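Local coordinates for protein fanconi-associated nuclease 1 homolog (Pseudomonas aeruginosa, PDB 5Y7Q) that belongs to the FAN1 nuclease family, combining a helix-turn-helix, a SAP and a VRR-NUC domain in one chain, and holds DNA in this structure, at residues T93-E97 with L135-E140; C401-E407 with P527-W533; R312-I316 with L331-A335; R195-M199 with V239-L243. One frame throughout, in Å; residues are numbered along the deposited sequence.

Contact 1. Residues T93-E97 with L135-E140; sequences TLFRE and LLKKDE. With nucleotides of chain D.
The junction between the HTH and SAP domains, just behind a row of DNA phosphates, is made by Arg96 lying along Leu135 and reaching on to Glu140. Arg96 belongs to strand 94-96 and Leu135 ends a helix. The two side chains lie alongside but run opposite ways, with CG of Arg96 3.8 Å from CD2 of Leu135. From the other side of that methyl, CB of Leu94 adds an apolar contact at 3.9 Å to Leu135 CD2. The arginine chain bends at its third torsion (chi3 54°), which turns the guanidinium in toward the other segment. Arg96 NH1 gives a nearly straight hydrogen bond to Leu135 O at 3.1 Å; the oxygen is close to the guanidinium plane, while the donor stands above the plane of the carbonyl. Arg96 NH1 also makes a longer, weak bond, part of a salt bridge, to Glu140 OE2 at 3.4 Å, the two flat groups being turned 65° apart. NH2 is held more strongly by Glu182. Glu140 OE2 also takes a weak bond from Lys137 N, linking the helix start to the arginine. Beyond this, Lys137 NZ bonds O5' of DC19 of chain D at 3.1 Å, and Lys138 N bonds OP1 of DA20 of chain D weakly at 3.2 Å. Lys138 NZ, already bonded to Leu154 O, makes a further weak bond to DA21 of chain D. Successive phosphates of one strand held by two lysine side chains and a backbone N-H at a helix start are consistent with a helical DNA-binding module such as a SAP domain.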
# COMPACT_ATOMS: atom_id res chain seq x y z
N THR A 93 23.44 -4.80 -4.40
CA THR A 93 24.09 -5.46 -5.52
C THR A 93 25.49 -6.01 -5.22
O THR A 93 26.05 -6.72 -6.05
CB THR A 93 24.10 -4.48 -6.70
OG1 THR A 93 24.07 -5.21 -7.93
CG2 THR A 93 25.30 -3.57 -6.65
N LEU A 94 26.05 -5.76 -4.03
CA LEU A 94 27.44 -6.07 -3.70
C LEU A 94 27.53 -7.15 -2.63
O LEU A 94 26.85 -7.06 -1.60
CB LEU A 94 28.16 -4.82 -3.20
CG LEU A 94 28.22 -3.63 -4.15
CD1 LEU A 94 28.51 -2.34 -3.35
CD2 LEU A 94 29.26 -3.86 -5.26
N PHE A 95 28.36 -8.16 -2.86
CA PHE A 95 28.47 -9.29 -1.95
C PHE A 95 29.92 -9.70 -1.77
O PHE A 95 30.74 -9.56 -2.68
CB PHE A 95 27.65 -10.49 -2.45
CG PHE A 95 26.21 -10.16 -2.67
CD1 PHE A 95 25.74 -9.84 -3.92
CD2 PHE A 95 25.33 -10.10 -1.59
CE1 PHE A 95 24.43 -9.50 -4.12
CE2 PHE A 95 24.01 -9.77 -1.79
CZ PHE A 95 23.56 -9.47 -3.06
N ARG A 96 30.24 -10.18 -0.58
CA ARG A 96 31.55 -10.75 -0.27
C ARG A 96 31.44 -12.26 -0.39
O ARG A 96 30.48 -12.85 0.11
CB ARG A 96 31.99 -10.40 1.14
CG ARG A 96 32.13 -8.93 1.48
CD ARG A 96 32.29 -8.76 2.99
NE ARG A 96 33.38 -9.56 3.58
CZ ARG A 96 34.38 -9.07 4.31
NH1 ARG A 96 34.47 -7.76 4.58
NH2 ARG A 96 35.30 -9.89 4.80
N GLU A 97 32.44 -12.88 -1.00
CA GLU A 97 32.38 -14.33 -1.25
C GLU A 97 31.95 -15.11 -0.00
O GLU A 97 31.16 -16.06 -0.09
CB GLU A 97 33.74 -14.82 -1.76
CG GLU A 97 33.73 -16.28 -2.16
CD GLU A 97 35.01 -16.68 -2.85
OE1 GLU A 97 35.84 -17.39 -2.23
OE2 GLU A 97 35.20 -16.27 -4.02
N LEU A 135 30.49 -3.12 2.37
CA LEU A 135 31.11 -4.44 2.35
C LEU A 135 31.92 -4.74 3.61
O LEU A 135 32.00 -5.89 4.04
CB LEU A 135 31.99 -4.57 1.10
CG LEU A 135 31.18 -4.58 -0.19
CD1 LEU A 135 31.93 -3.91 -1.32
CD2 LEU A 135 30.81 -6.01 -0.55
N LEU A 136 32.50 -3.74 4.26
CA LEU A 136 33.56 -3.97 5.24
C LEU A 136 33.07 -3.87 6.68
O LEU A 136 32.09 -3.18 6.98
CB LEU A 136 34.70 -2.99 5.03
CG LEU A 136 35.81 -3.55 4.16
CD1 LEU A 136 36.92 -2.55 4.04
CD2 LEU A 136 36.29 -4.76 4.86
N LYS A 137 33.75 -4.61 7.56
CA LYS A 137 33.53 -4.49 9.00
C LYS A 137 34.20 -3.22 9.55
O LYS A 137 35.16 -2.70 8.97
CB LYS A 137 34.08 -5.71 9.73
CG LYS A 137 33.22 -6.95 9.66
CD LYS A 137 33.96 -8.14 10.27
CE LYS A 137 33.04 -9.31 10.56
NZ LYS A 137 32.09 -9.03 11.69
N LYS A 138 33.67 -2.73 10.68
CA LYS A 138 34.18 -1.49 11.26
C LYS A 138 35.58 -1.65 11.82
O LYS A 138 36.35 -0.69 11.86
CB LYS A 138 33.23 -0.97 12.35
CG LYS A 138 33.65 0.40 12.91
CD LYS A 138 32.82 0.84 14.11
CE LYS A 138 33.43 2.06 14.80
NZ LYS A 138 32.58 2.58 15.93
N ASP A 139 35.94 -2.85 12.27
CA ASP A 139 37.32 -3.10 12.69
C ASP A 139 38.27 -2.95 11.51
O ASP A 139 39.23 -2.17 11.56
CB ASP A 139 37.45 -4.49 13.30
CG ASP A 139 37.12 -4.50 14.77
OD1 ASP A 139 37.61 -3.61 15.49
OD2 ASP A 139 36.37 -5.41 15.19
N GLU A 140 38.02 -3.70 10.44
CA GLU A 140 38.84 -3.60 9.24
C GLU A 140 38.95 -2.16 8.75
O GLU A 140 40.04 -1.71 8.38
CB GLU A 140 38.26 -4.50 8.14
CG GLU A 140 37.41 -5.64 8.68
CD GLU A 140 37.11 -6.68 7.63
OE1 GLU A 140 38.03 -6.95 6.81
OE2 GLU A 140 35.98 -7.23 7.60
P DA D 20 30.33 -3.98 11.53
OP1 DA D 20 30.61 -3.40 10.20
OP2 DA D 20 31.36 -4.67 12.34
O5' DA D 20 29.76 -2.82 12.42
C5' DA D 20 28.82 -3.17 13.36
C4' DA D 20 27.85 -2.07 13.61
O4' DA D 20 26.85 -2.59 14.49
C3' DA D 20 28.44 -0.91 14.38
O3' DA D 20 27.52 0.19 14.36
C2' DA D 20 28.56 -1.53 15.76
C1' DA D 20 27.31 -2.42 15.83
N9 DA D 20 27.52 -3.74 16.43
C8 DA D 20 28.56 -4.60 16.20
N7 DA D 20 28.47 -5.72 16.88
C5 DA D 20 27.30 -5.58 17.61
C6 DA D 20 26.64 -6.42 18.54
N6 DA D 20 27.09 -7.64 18.90
N1 DA D 20 25.48 -5.96 19.08
C2 DA D 20 25.04 -4.76 18.71
N3 DA D 20 25.57 -3.89 17.86
C4 DA D 20 26.71 -4.37 17.34
P DC D 19 29.52 -10.44 10.37
OP1 DC D 19 30.23 -10.09 9.11
OP2 DC D 19 30.17 -11.21 11.45
O5' DC D 19 29.03 -9.06 10.99
C5' DC D 19 28.13 -8.27 10.25
C4' DC D 19 27.90 -6.94 10.94
O4' DC D 19 26.93 -7.09 12.01
C3' DC D 19 29.13 -6.32 11.56
O3' DC D 19 29.05 -4.92 11.39
C2' DC D 19 29.00 -6.71 13.03
C1' DC D 19 27.50 -6.65 13.23
N1 DC D 19 27.00 -7.54 14.28
C2 DC D 19 25.83 -7.20 14.95
O2 DC D 19 25.27 -6.14 14.66
N3 DC D 19 25.35 -8.03 15.90
C4 DC D 19 26.00 -9.17 16.17
N4 DC D 19 25.49 -9.97 17.12
C5 DC D 19 27.19 -9.54 15.48
C6 DC D 19 27.64 -8.70 14.54
P DA D 21 27.99 1.69 14.71
OP1 DA D 21 27.38 2.65 13.75
OP2 DA D 21 29.46 1.68 14.94
O5' DA D 21 27.30 1.98 16.11
C5' DA D 21 27.93 1.55 17.26
C4' DA D 21 26.95 1.44 18.40
O4' DA D 21 26.62 0.05 18.59
C3' DA D 21 27.51 1.95 19.70
O3' DA D 21 26.62 2.81 20.34
C2' DA D 21 27.79 0.71 20.53
C1' DA D 21 26.94 -0.37 19.90
N9 DA D 21 27.66 -1.64 19.83
C8 DA D 21 28.75 -1.92 19.06
N7 DA D 21 29.23 -3.14 19.22
C5 DA D 21 28.40 -3.69 20.18
C6 DA D 21 28.38 -4.96 20.79
N6 DA D 21 29.24 -5.94 20.50
N1 DA D 21 27.41 -5.18 21.71
C2 DA D 21 26.54 -4.21 21.99
N3 DA D 21 26.46 -2.98 21.48
C4 DA D 21 27.43 -2.78 20.57

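Contact 2. Residues C401-E407 with P527-W533; sequences CAVHYVE and PDLIQFW
The edge of a five-stranded mixed sheet that includes strands of the VRR-NUC domain, a member of the PD-(D/E)XK nuclease superfamily, is formed where Ala402 to Tyr405 pair antiparallel with Leu529 to Phe532. Ala402 and His404 form hydrogen-bonded pairs with Phe532 and Ile530, each closed by two backbone bonds; Ala402 N to Phe532 O measures 3.0 Å. Val403 with Gln531, between these two, and Tyr405 with Leu529, beyond the second, are the non-hydrogen-bonded pairs. Past the strand end, Val406 N continues the ladder to Asp528 O at 2.9 Å. One face carries His404 and Phe532, whose side chains run roughly perpendicular, CD2 of the histidine lying 3.9 Å from CD2 of the phenylalanine and near the plane of the phenylalanine ring. This side is covered by helix 493-502, where Gln498 takes the bond of His404 NE2. The face with Val403, Tyr405 and Leu529 is backed by helix 388-396. There, CB of Tyr405 rests 3.7 Å from CD2 of Leu529, while the ring edge of Tyr405 approaches the backbone oxygen of Asp528, CD2 to O 3.3 Å. The side chain of Asp528 is directed to the next strand, OD2 accepting a bond from Val544 N. At the opposite end of the ladder Cys401 has SG anti to its backbone nitrogen (chi1 -166°), which carries the sulfur over one face of Trp533, 4.0 Å from the centroid of the five-membered ring and displaced toward its rim.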
# COMPACT_ATOMS: atom_id res chain seq x y z
N CYS A 401 -25.03 -7.41 27.57
CA CYS A 401 -24.51 -6.50 26.57
C CYS A 401 -23.11 -6.95 26.17
O CYS A 401 -22.26 -7.18 27.03
CB CYS A 401 -24.47 -5.07 27.10
SG CYS A 401 -24.22 -3.84 25.82
N ALA A 402 -22.88 -7.08 24.87
CA ALA A 402 -21.58 -7.50 24.34
C ALA A 402 -21.02 -6.38 23.48
O ALA A 402 -21.69 -5.89 22.58
CB ALA A 402 -21.70 -8.76 23.49
N VAL A 403 -19.80 -5.95 23.77
CA VAL A 403 -19.23 -4.79 23.10
C VAL A 403 -17.94 -5.21 22.41
O VAL A 403 -17.08 -5.86 23.01
CB VAL A 403 -18.98 -3.64 24.09
CG1 VAL A 403 -18.61 -2.39 23.35
CG2 VAL A 403 -20.20 -3.42 24.93
N HIS A 404 -17.81 -4.83 21.14
CA HIS A 404 -16.68 -5.20 20.31
C HIS A 404 -16.01 -3.97 19.72
O HIS A 404 -16.69 -3.02 19.29
CB HIS A 404 -17.13 -6.14 19.21
CG HIS A 404 -17.76 -7.39 19.74
ND1 HIS A 404 -17.02 -8.50 20.10
CD2 HIS A 404 -19.05 -7.70 19.99
CE1 HIS A 404 -17.83 -9.44 20.54
NE2 HIS A 404 -19.07 -8.98 20.48
N TYR A 405 -14.69 -3.99 19.71
CA TYR A 405 -13.87 -2.96 19.09
C TYR A 405 -13.55 -3.46 17.69
O TYR A 405 -12.72 -4.36 17.51
CB TYR A 405 -12.61 -2.74 19.94
CG TYR A 405 -11.76 -1.56 19.55
CD1 TYR A 405 -10.60 -1.27 20.25
CD2 TYR A 405 -12.12 -0.73 18.51
CE1 TYR A 405 -9.81 -0.19 19.91
CE2 TYR A 405 -11.34 0.35 18.16
CZ TYR A 405 -10.19 0.62 18.85
OH TYR A 405 -9.42 1.71 18.48
N VAL A 406 -14.18 -2.84 16.69
CA VAL A 406 -14.22 -3.38 15.33
C VAL A 406 -13.79 -2.35 14.29
O VAL A 406 -13.02 -2.68 13.40
CB VAL A 406 -15.61 -3.93 15.02
CG1 VAL A 406 -15.77 -5.23 15.74
CG2 VAL A 406 -16.67 -2.94 15.43
N GLU A 407 -14.43 -1.18 14.27
CA GLU A 407 -14.02 -0.01 13.49
C GLU A 407 -13.86 -0.33 12.01
O GLU A 407 -12.77 -0.40 11.45
CB GLU A 407 -12.75 0.65 14.06
CG GLU A 407 -11.45 -0.13 14.05
CD GLU A 407 -10.26 0.72 14.48
OE1 GLU A 407 -10.36 1.97 14.40
OE2 GLU A 407 -9.23 0.14 14.90
N PRO A 527 -17.66 3.66 13.17
CA PRO A 527 -17.42 3.84 14.61
C PRO A 527 -16.51 2.79 15.22
O PRO A 527 -16.50 1.63 14.81
CB PRO A 527 -18.83 3.76 15.20
CG PRO A 527 -19.68 4.32 14.11
CD PRO A 527 -19.10 3.74 12.86
N ASP A 528 -15.77 3.21 16.25
CA ASP A 528 -14.83 2.31 16.92
C ASP A 528 -15.52 1.04 17.37
O ASP A 528 -15.03 -0.07 17.11
CB ASP A 528 -14.19 3.00 18.14
CG ASP A 528 -13.37 4.23 17.77
OD1 ASP A 528 -12.55 4.18 16.81
OD2 ASP A 528 -13.53 5.26 18.47
N LEU A 529 -16.66 1.18 18.05
CA LEU A 529 -17.25 0.07 18.78
C LEU A 529 -18.62 -0.27 18.22
O LEU A 529 -19.30 0.54 17.58
CB LEU A 529 -17.40 0.38 20.27
CG LEU A 529 -16.22 0.83 21.11
CD1 LEU A 529 -16.69 1.02 22.53
CD2 LEU A 529 -15.08 -0.16 21.07
N ILE A 530 -19.03 -1.49 18.51
CA ILE A 530 -20.39 -1.91 18.25
C ILE A 530 -20.85 -2.77 19.44
O ILE A 530 -20.12 -3.64 19.93
CB ILE A 530 -20.46 -2.66 16.91
CG1 ILE A 530 -21.93 -2.95 16.53
CG2 ILE A 530 -19.53 -3.92 16.94
CD1 ILE A 530 -22.19 -3.32 15.05
N GLN A 531 -22.04 -2.49 19.95
CA GLN A 531 -22.55 -3.28 21.06
C GLN A 531 -23.86 -3.95 20.65
O GLN A 531 -24.67 -3.39 19.91
CB GLN A 531 -22.73 -2.46 22.35
CG GLN A 531 -22.96 -0.98 22.20
CD GLN A 531 -23.53 -0.38 23.49
OE1 GLN A 531 -23.56 -1.04 24.53
NE2 GLN A 531 -23.99 0.87 23.42
N PHE A 532 -24.01 -5.19 21.12
CA PHE A 532 -25.14 -6.04 20.80
C PHE A 532 -25.87 -6.40 22.08
O PHE A 532 -25.26 -6.63 23.13
CB PHE A 532 -24.69 -7.32 20.09
CG PHE A 532 -24.02 -7.07 18.76
CD1 PHE A 532 -24.74 -6.59 17.68
CD2 PHE A 532 -22.66 -7.34 18.59
CE1 PHE A 532 -24.12 -6.37 16.46
CE2 PHE A 532 -22.04 -7.12 17.38
CZ PHE A 532 -22.76 -6.64 16.31
N TRP A 533 -27.19 -6.44 21.97
CA TRP A 533 -28.06 -6.99 22.99
C TRP A 533 -28.75 -8.16 22.29
O TRP A 533 -29.76 -7.97 21.59
CB TRP A 533 -29.05 -5.95 23.50
CG TRP A 533 -28.47 -4.73 24.22
CD1 TRP A 533 -28.28 -4.59 25.58
CD2 TRP A 533 -28.07 -3.47 23.64
NE1 TRP A 533 -27.78 -3.34 25.86
CE2 TRP A 533 -27.65 -2.63 24.70
CE3 TRP A 533 -28.02 -2.98 22.32
CZ2 TRP A 533 -27.18 -1.32 24.48
CZ3 TRP A 533 -27.55 -1.68 22.11
CH2 TRP A 533 -27.14 -0.87 23.18

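Contact 3. Residues R312-I316 with L331-A335; sequences RLRAI and LAREA
Apolar contacts between Ile316 and Leu331 carry this antiparallel pair of helices, a hairpin of two consecutive helices whose local axes pass 10.1 Å apart at 155°. CG1 of Ile316 meets CG of Leu331 at 3.6 Å, the two side chains running at an angle to each other. Leu331 has CG anti to its backbone N (chi1 -173°), and its CD2 reaches across to CB of Ala315 at 4.1 Å. From the isoleucine, CD1 extends over the second helix to CA of Ala332 at 4.0 Å, while the CG2 branch faces CB of the same alanine more loosely. The small residues Ala332 and Ala335 let the longer side chains of the first helix lie against the backbone of the second.

A second kind of contact is the aliphatic and flat surface of Arg312. CD of Arg312 packs against CB of Ala335, and the guanidinium then lays one face over that residue, with CA above the plane and offset toward the rim. The charge itself is answered outside the pair: the aliphatic chain and a guanidinium face of Arg312 pack on Ala335 while its NH1 makes a salt bridge to Glu344.

Helix 342-358, which carries Glu344, closes one side of the hairpin through Leu351 on Ile316 and Leu348 on Ala335, and helix 296-304 flanks it through Tyr303 and Arg304.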
# COMPACT_ATOMS: atom_id res chain seq x y z
N ARG A 312 -8.27 18.45 -6.31
CA ARG A 312 -8.90 19.74 -6.58
C ARG A 312 -9.05 20.55 -5.30
O ARG A 312 -8.72 21.75 -5.25
CB ARG A 312 -10.26 19.52 -7.22
CG ARG A 312 -10.82 20.70 -7.98
CD ARG A 312 -12.31 20.55 -7.99
NE ARG A 312 -12.92 20.28 -9.29
CZ ARG A 312 -14.07 19.64 -9.47
NH1 ARG A 312 -14.76 19.16 -8.44
NH2 ARG A 312 -14.54 19.45 -10.69
N LEU A 313 -9.52 19.91 -4.24
CA LEU A 313 -9.63 20.54 -2.93
C LEU A 313 -8.29 21.11 -2.48
O LEU A 313 -8.20 22.26 -2.04
CB LEU A 313 -10.13 19.52 -1.92
CG LEU A 313 -11.17 19.91 -0.91
CD1 LEU A 313 -12.04 20.95 -1.49
CD2 LEU A 313 -11.95 18.64 -0.59
N ARG A 314 -7.23 20.30 -2.58
CA ARG A 314 -5.92 20.78 -2.18
C ARG A 314 -5.46 21.96 -3.04
O ARG A 314 -4.69 22.81 -2.58
CB ARG A 314 -4.89 19.65 -2.22
CG ARG A 314 -5.22 18.38 -1.43
CD ARG A 314 -5.64 18.66 0.01
NE ARG A 314 -4.84 19.70 0.67
CZ ARG A 314 -5.24 20.37 1.75
NH1 ARG A 314 -6.43 20.12 2.31
NH2 ARG A 314 -4.43 21.30 2.26
N ALA A 315 -5.92 22.05 -4.29
CA ALA A 315 -5.56 23.19 -5.10
C ALA A 315 -6.29 24.45 -4.64
O ALA A 315 -5.68 25.53 -4.53
CB ALA A 315 -5.82 22.89 -6.58
N ILE A 316 -7.61 24.35 -4.38
CA ILE A 316 -8.32 25.50 -3.82
C ILE A 316 -7.63 25.98 -2.54
O ILE A 316 -7.29 27.16 -2.39
CB ILE A 316 -9.80 25.15 -3.54
CG1 ILE A 316 -10.50 24.71 -4.81
CG2 ILE A 316 -10.51 26.34 -2.93
CD1 ILE A 316 -11.63 23.76 -4.58
N LEU A 331 -12.43 28.38 -8.61
CA LEU A 331 -12.28 26.94 -8.62
C LEU A 331 -13.28 26.29 -7.68
O LEU A 331 -13.89 25.27 -8.00
CB LEU A 331 -10.85 26.57 -8.25
CG LEU A 331 -10.49 25.09 -8.39
CD1 LEU A 331 -10.98 24.52 -9.72
CD2 LEU A 331 -9.00 24.94 -8.24
N ALA A 332 -13.49 26.89 -6.51
CA ALA A 332 -14.48 26.36 -5.59
C ALA A 332 -15.89 26.36 -6.20
O ALA A 332 -16.66 25.42 -5.98
CB ALA A 332 -14.46 27.17 -4.29
N ARG A 333 -16.24 27.38 -6.97
CA ARG A 333 -17.58 27.37 -7.56
C ARG A 333 -17.66 26.31 -8.66
O ARG A 333 -18.67 25.57 -8.75
CB ARG A 333 -17.93 28.74 -8.11
CG ARG A 333 -18.48 29.69 -7.10
CD ARG A 333 -19.20 30.84 -7.79
NE ARG A 333 -19.90 30.39 -8.99
CZ ARG A 333 -21.13 29.89 -8.98
NH1 ARG A 333 -21.79 29.78 -7.82
NH2 ARG A 333 -21.70 29.50 -10.13
N GLU A 334 -16.61 26.22 -9.48
CA GLU A 334 -16.46 25.15 -10.45
C GLU A 334 -16.68 23.79 -9.79
O GLU A 334 -17.54 23.01 -10.22
CB GLU A 334 -15.07 25.25 -11.08
CG GLU A 334 -14.76 24.37 -12.26
CD GLU A 334 -13.33 24.63 -12.76
OE1 GLU A 334 -12.88 25.79 -12.63
OE2 GLU A 334 -12.67 23.68 -13.25
N ALA A 335 -15.96 23.54 -8.71
CA ALA A 335 -16.04 22.25 -8.05
C ALA A 335 -17.43 21.98 -7.51
O ALA A 335 -17.93 20.85 -7.62
CB ALA A 335 -15.02 22.18 -6.93

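Contact 4. Residues R195-M199 with V239-L243; sequences RLRLM and VDAYL
Val239, in the first turn of helix 236-253, faces three residues of helix 190-201: Arg195, Leu198 and Met199. Its CG1 lies 3.7 Å from CD2 of Leu198, the two side chains passing in antiparallel fashion, and the same methyl sits over one face of the Arg195 guanidinium, offset toward the rim. CG2, the other branch, turns to CG of Met199 at 4.1 Å, the two side chains meeting nearly square on.

Asp240, one residue on, brings its carboxylate near that guanidinium; an ion pair with Arg195 is plausible, but the atoms are modelled too close together for its geometry to be trusted. The arginine leaves its helix with CG anti to the backbone nitrogen (chi1 177°) and bends at the third torsion, which brings the charged end to the second helix.

Tyr242 then presents a ring face to Leu198. CD1 of the leucine stands 3.8 Å from the ring centroid and 15° off the normal, a CH-pi contact. Tyr242 also touches Trp274 and Leu275 of helix 273-292.

Leu243 completes the pocket: its CG is 3.9 Å from CD2 of Leu198, and its CD1 lies near NE of Arg195 at 3.8 Å. Leu198 thus sets one methyl on the aromatic face and one against both Val239 and Leu243. A single leucine of one helix packing against the i, i+3 and i+4 positions of another, the local axes crossing at 111° and 10.9 Å apart, makes this a helix-helix interface, joining helix 190-201 to helix 236-253.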
# COMPACT_ATOMS: atom_id res chain seq x y z
N ARG A 195 12.72 -5.73 -14.09
CA ARG A 195 11.76 -5.65 -15.17
C ARG A 195 10.99 -6.96 -15.30
O ARG A 195 9.78 -6.94 -15.58
CB ARG A 195 12.45 -5.28 -16.48
CG ARG A 195 11.49 -5.24 -17.65
CD ARG A 195 12.15 -4.83 -18.93
NE ARG A 195 12.13 -3.38 -19.11
CZ ARG A 195 11.36 -2.73 -19.98
NH1 ARG A 195 10.52 -3.39 -20.78
NH2 ARG A 195 11.43 -1.41 -20.05
N LEU A 196 11.65 -8.10 -15.06
CA LEU A 196 10.93 -9.37 -15.14
C LEU A 196 9.95 -9.52 -13.98
O LEU A 196 8.79 -9.91 -14.18
CB LEU A 196 11.90 -10.55 -15.16
CG LEU A 196 12.91 -10.74 -16.31
CD1 LEU A 196 13.86 -11.86 -15.92
CD2 LEU A 196 12.26 -11.03 -17.67
N ARG A 197 10.39 -9.21 -12.76
CA ARG A 197 9.53 -9.20 -11.58
C ARG A 197 8.27 -8.36 -11.81
O ARG A 197 7.14 -8.81 -11.54
CB ARG A 197 10.31 -8.64 -10.39
CG ARG A 197 9.76 -9.02 -9.05
CD ARG A 197 10.84 -8.92 -8.00
NE ARG A 197 11.48 -7.61 -8.02
CZ ARG A 197 10.96 -6.51 -7.51
NH1 ARG A 197 9.79 -6.56 -6.91
NH2 ARG A 197 11.61 -5.37 -7.58
N LEU A 198 8.44 -7.13 -12.30
CA LEU A 198 7.30 -6.26 -12.49
C LEU A 198 6.41 -6.79 -13.62
O LEU A 198 5.18 -6.69 -13.55
CB LEU A 198 7.77 -4.83 -12.74
CG LEU A 198 6.84 -4.02 -13.64
CD1 LEU A 198 5.71 -3.40 -12.83
CD2 LEU A 198 7.57 -2.98 -14.48
N MET A 199 7.00 -7.40 -14.64
CA MET A 199 6.13 -8.01 -15.66
C MET A 199 5.28 -9.14 -15.09
O MET A 199 4.10 -9.27 -15.42
CB MET A 199 6.96 -8.49 -16.85
CG MET A 199 6.97 -7.53 -18.01
SD MET A 199 8.03 -8.13 -19.33
CE MET A 199 9.58 -8.09 -18.44
N VAL A 239 5.04 -1.05 -19.50
CA VAL A 239 6.13 -1.44 -18.61
C VAL A 239 7.16 -0.32 -18.51
O VAL A 239 7.50 0.14 -17.41
CB VAL A 239 6.79 -2.75 -19.11
CG1 VAL A 239 7.89 -3.19 -18.14
CG2 VAL A 239 5.74 -3.83 -19.32
N ASP A 240 7.67 0.14 -19.67
CA ASP A 240 8.62 1.26 -19.67
C ASP A 240 8.13 2.42 -18.80
O ASP A 240 8.90 3.00 -18.03
CB ASP A 240 8.87 1.76 -21.10
CG ASP A 240 9.58 0.75 -21.97
OD1 ASP A 240 10.28 -0.12 -21.42
OD2 ASP A 240 9.47 0.82 -23.22
N ALA A 241 6.84 2.75 -18.89
CA ALA A 241 6.34 3.92 -18.18
C ALA A 241 6.29 3.67 -16.69
O ALA A 241 6.69 4.53 -15.90
CB ALA A 241 4.97 4.33 -18.71
N TYR A 242 5.77 2.51 -16.27
CA TYR A 242 5.75 2.17 -14.84
C TYR A 242 7.15 2.29 -14.26
O TYR A 242 7.34 2.86 -13.18
CB TYR A 242 5.20 0.75 -14.64
CG TYR A 242 4.71 0.39 -13.25
CD1 TYR A 242 5.59 0.26 -12.19
CD2 TYR A 242 3.36 0.14 -13.02
CE1 TYR A 242 5.14 -0.07 -10.91
CE2 TYR A 242 2.90 -0.19 -11.74
CZ TYR A 242 3.79 -0.30 -10.69
OH TYR A 242 3.35 -0.63 -9.42
N LEU A 243 8.15 1.80 -15.01
CA LEU A 243 9.53 1.91 -14.55
C LEU A 243 9.96 3.36 -14.45
O LEU A 243 10.70 3.73 -13.53
CB LEU A 243 10.46 1.13 -15.46
CG LEU A 243 10.31 -0.37 -15.23
CD1 LEU A 243 11.08 -1.13 -16.28
CD2 LEU A 243 10.77 -0.74 -13.83

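Overall arrangement
The four contacts follow one another along the chain without nesting: contact 1 closes first, then contact 4, contact 3 and contact 2. Contact 1 joins the HTH and SAP domains and touches the DNA; contact 4, pairing helices 190-201 and 236-253, has its nearest atoms about 12 Å away. Contact 3, in a helical hairpin, has its centre about 35 Å from that of contact 4 and about 38 Å from that of contact 2, in the mixed sheet. The centres of contacts 1 and 2 are about 54 Å apart, on opposite sides of the chain's centre. Nearest atoms of contacts 3, 2 and 4 come within about 4, 7 and 8 Å of the nucleic acid. Contact 2 joins segments far apart in sequence, contact 3 close ones.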